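Local coordinates for hypothetical protein MJ1247 (Methanocaldococcus jannaschii, PDB 1JEO) that catalyses the interconversion of 3-hexulose 6-phosphate and fructose 6-phosphate, a step toward ribose 5-phosphate, at residues 41-46 and 65-70. Residues are numbered along the deposited sequence; the frame is centred on the assembly and turned at random.
Sequences KKIFIF and LGFKSY
The carbonyl O of Ile43 accepts the N-H of Tyr70 at 2.8 Å and also receives a CA-H...O contact from Ser69. On either side of this bond, Ile43 N donates to Lys68 O (2.8 Å, nearly straight) and Ile45 N to Tyr70 O (2.9 Å), giving the staggered ladder of parallel strands. Before the first rung, a water accepts from Lys68 N and donates to Lys41 O, each 2.9 Å from the water O. Lys68 packs its methylenes alongside Lys41, CE 3.5 Å from Lys41 O, and its exposed amine keeps clear of the like-charged Lys41 NZ. Ile43 and Ser69 share the face against helix 49-64; the branched isoleucine suits a strand, its CD1 reaching back to Phe67 CB at 3.9 Å, while small Ser69 hydrogen-bonds through OG to Ala59 O. On the other face the Phe44 and Tyr70 rings meet obliquely, planes at 39°. Lys42 lays CD 3.8 Å from Tyr70 CE1, then bends at chi3 and chi4 (-62° and -65°) to bring NZ into salt bridges with Asp84 and Glu81. Backbone bonds thus set the register of this beta-alpha-beta unit, joining strand 69-71, outermost within this chain, to strand 43-46, while the acidic pair probably balances the charge of buried Lys42.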
# COMPACT_ATOMS: atom_id res chain seq x y z
N LYS A 41 3.76 -15.27 3.76
CA LYS A 41 2.87 -16.41 3.56
C LYS A 41 1.53 -15.82 3.10
O LYS A 41 1.03 -16.16 2.03
CB LYS A 41 2.71 -17.20 4.87
CG LYS A 41 2.07 -18.58 4.73
CD LYS A 41 3.01 -19.59 4.08
CE LYS A 41 2.34 -20.96 3.93
NZ LYS A 41 3.24 -21.96 3.28
N LYS A 42 0.97 -14.91 3.90
CA LYS A 42 -0.28 -14.22 3.59
C LYS A 42 -0.05 -12.71 3.74
O LYS A 42 0.76 -12.28 4.58
CB LYS A 42 -1.45 -14.67 4.50
CG LYS A 42 -1.67 -16.18 4.61
CD LYS A 42 -3.00 -16.58 5.27
CE LYS A 42 -3.15 -16.11 6.72
NZ LYS A 42 -2.20 -16.70 7.69
N ILE A 43 -0.70 -11.91 2.90
CA ILE A 43 -0.56 -10.45 2.92
C ILE A 43 -1.88 -9.79 3.31
O ILE A 43 -2.92 -10.06 2.71
CB ILE A 43 -0.06 -9.90 1.55
CG1 ILE A 43 1.25 -10.60 1.15
CG2 ILE A 43 0.20 -8.39 1.63
CD1 ILE A 43 1.47 -10.69 -0.32
N PHE A 44 -1.82 -8.93 4.33
CA PHE A 44 -3.00 -8.22 4.84
C PHE A 44 -2.92 -6.72 4.60
O PHE A 44 -1.90 -6.10 4.89
CB PHE A 44 -3.17 -8.48 6.34
CG PHE A 44 -3.55 -9.89 6.68
CD1 PHE A 44 -2.58 -10.92 6.67
CD2 PHE A 44 -4.86 -10.21 7.05
CE1 PHE A 44 -2.92 -12.24 7.03
CE2 PHE A 44 -5.22 -11.53 7.41
CZ PHE A 44 -4.24 -12.55 7.40
N ILE A 45 -3.99 -6.16 4.05
CA ILE A 45 -4.04 -4.72 3.77
C ILE A 45 -5.19 -4.10 4.58
O ILE A 45 -6.25 -4.71 4.72
CB ILE A 45 -4.31 -4.41 2.25
CG1 ILE A 45 -3.53 -5.34 1.31
CG2 ILE A 45 -4.04 -2.93 1.95
CD1 ILE A 45 -2.03 -5.19 1.30
N PHE A 46 -4.96 -2.89 5.09
CA PHE A 46 -5.98 -2.16 5.84
C PHE A 46 -5.84 -0.65 5.69
O PHE A 46 -4.73 -0.11 5.56
CB PHE A 46 -6.00 -2.53 7.34
CG PHE A 46 -7.18 -1.95 8.11
CD1 PHE A 46 -8.51 -2.30 7.77
CD2 PHE A 46 -6.98 -1.02 9.14
CE1 PHE A 46 -9.63 -1.74 8.45
CE2 PHE A 46 -8.08 -0.44 9.84
CZ PHE A 46 -9.41 -0.80 9.48
N LEU A 65 -2.19 -11.60 -9.11
CA LEU A 65 -0.84 -12.09 -9.38
C LEU A 65 -0.51 -13.43 -8.72
O LEU A 65 0.58 -13.98 -8.94
CB LEU A 65 0.20 -11.03 -9.00
CG LEU A 65 0.17 -9.66 -9.69
CD1 LEU A 65 1.41 -8.89 -9.28
CD2 LEU A 65 0.11 -9.79 -11.20
N GLY A 66 -1.43 -13.95 -7.91
CA GLY A 66 -1.23 -15.24 -7.26
C GLY A 66 -0.88 -15.27 -5.79
O GLY A 66 -0.70 -16.36 -5.24
N PHE A 67 -0.77 -14.11 -5.16
CA PHE A 67 -0.45 -14.03 -3.73
C PHE A 67 -1.70 -14.26 -2.90
O PHE A 67 -2.82 -14.08 -3.39
CB PHE A 67 0.12 -12.64 -3.39
CG PHE A 67 1.43 -12.34 -4.06
CD1 PHE A 67 1.47 -11.55 -5.22
CD2 PHE A 67 2.63 -12.84 -3.54
CE1 PHE A 67 2.70 -11.26 -5.86
CE2 PHE A 67 3.87 -12.56 -4.16
CZ PHE A 67 3.90 -11.77 -5.33
N LYS A 68 -1.51 -14.71 -1.65
CA LYS A 68 -2.63 -14.93 -0.72
C LYS A 68 -2.84 -13.56 -0.06
O LYS A 68 -2.20 -13.23 0.95
CB LYS A 68 -2.31 -16.04 0.29
CG LYS A 68 -2.20 -17.43 -0.35
CD LYS A 68 -2.40 -18.57 0.65
CE LYS A 68 -1.16 -18.83 1.50
NZ LYS A 68 -1.38 -19.91 2.51
N SER A 69 -3.65 -12.75 -0.73
CA SER A 69 -3.94 -11.38 -0.31
C SER A 69 -5.30 -11.25 0.37
O SER A 69 -6.26 -11.92 -0.02
CB SER A 69 -3.90 -10.47 -1.54
OG SER A 69 -3.98 -9.11 -1.18
N TYR A 70 -5.36 -10.41 1.40
CA TYR A 70 -6.60 -10.18 2.15
C TYR A 70 -6.74 -8.74 2.59
O TYR A 70 -5.75 -8.02 2.75
CB TYR A 70 -6.65 -11.06 3.42
CG TYR A 70 -6.65 -12.55 3.16
CD1 TYR A 70 -5.48 -13.32 3.38
CD2 TYR A 70 -7.79 -13.20 2.63
CE1 TYR A 70 -5.45 -14.71 3.07
CE2 TYR A 70 -7.77 -14.59 2.33
CZ TYR A 70 -6.59 -15.33 2.55
OH TYR A 70 -6.56 -16.67 2.25
O HOH W 1 1.12 -14.87 -0.54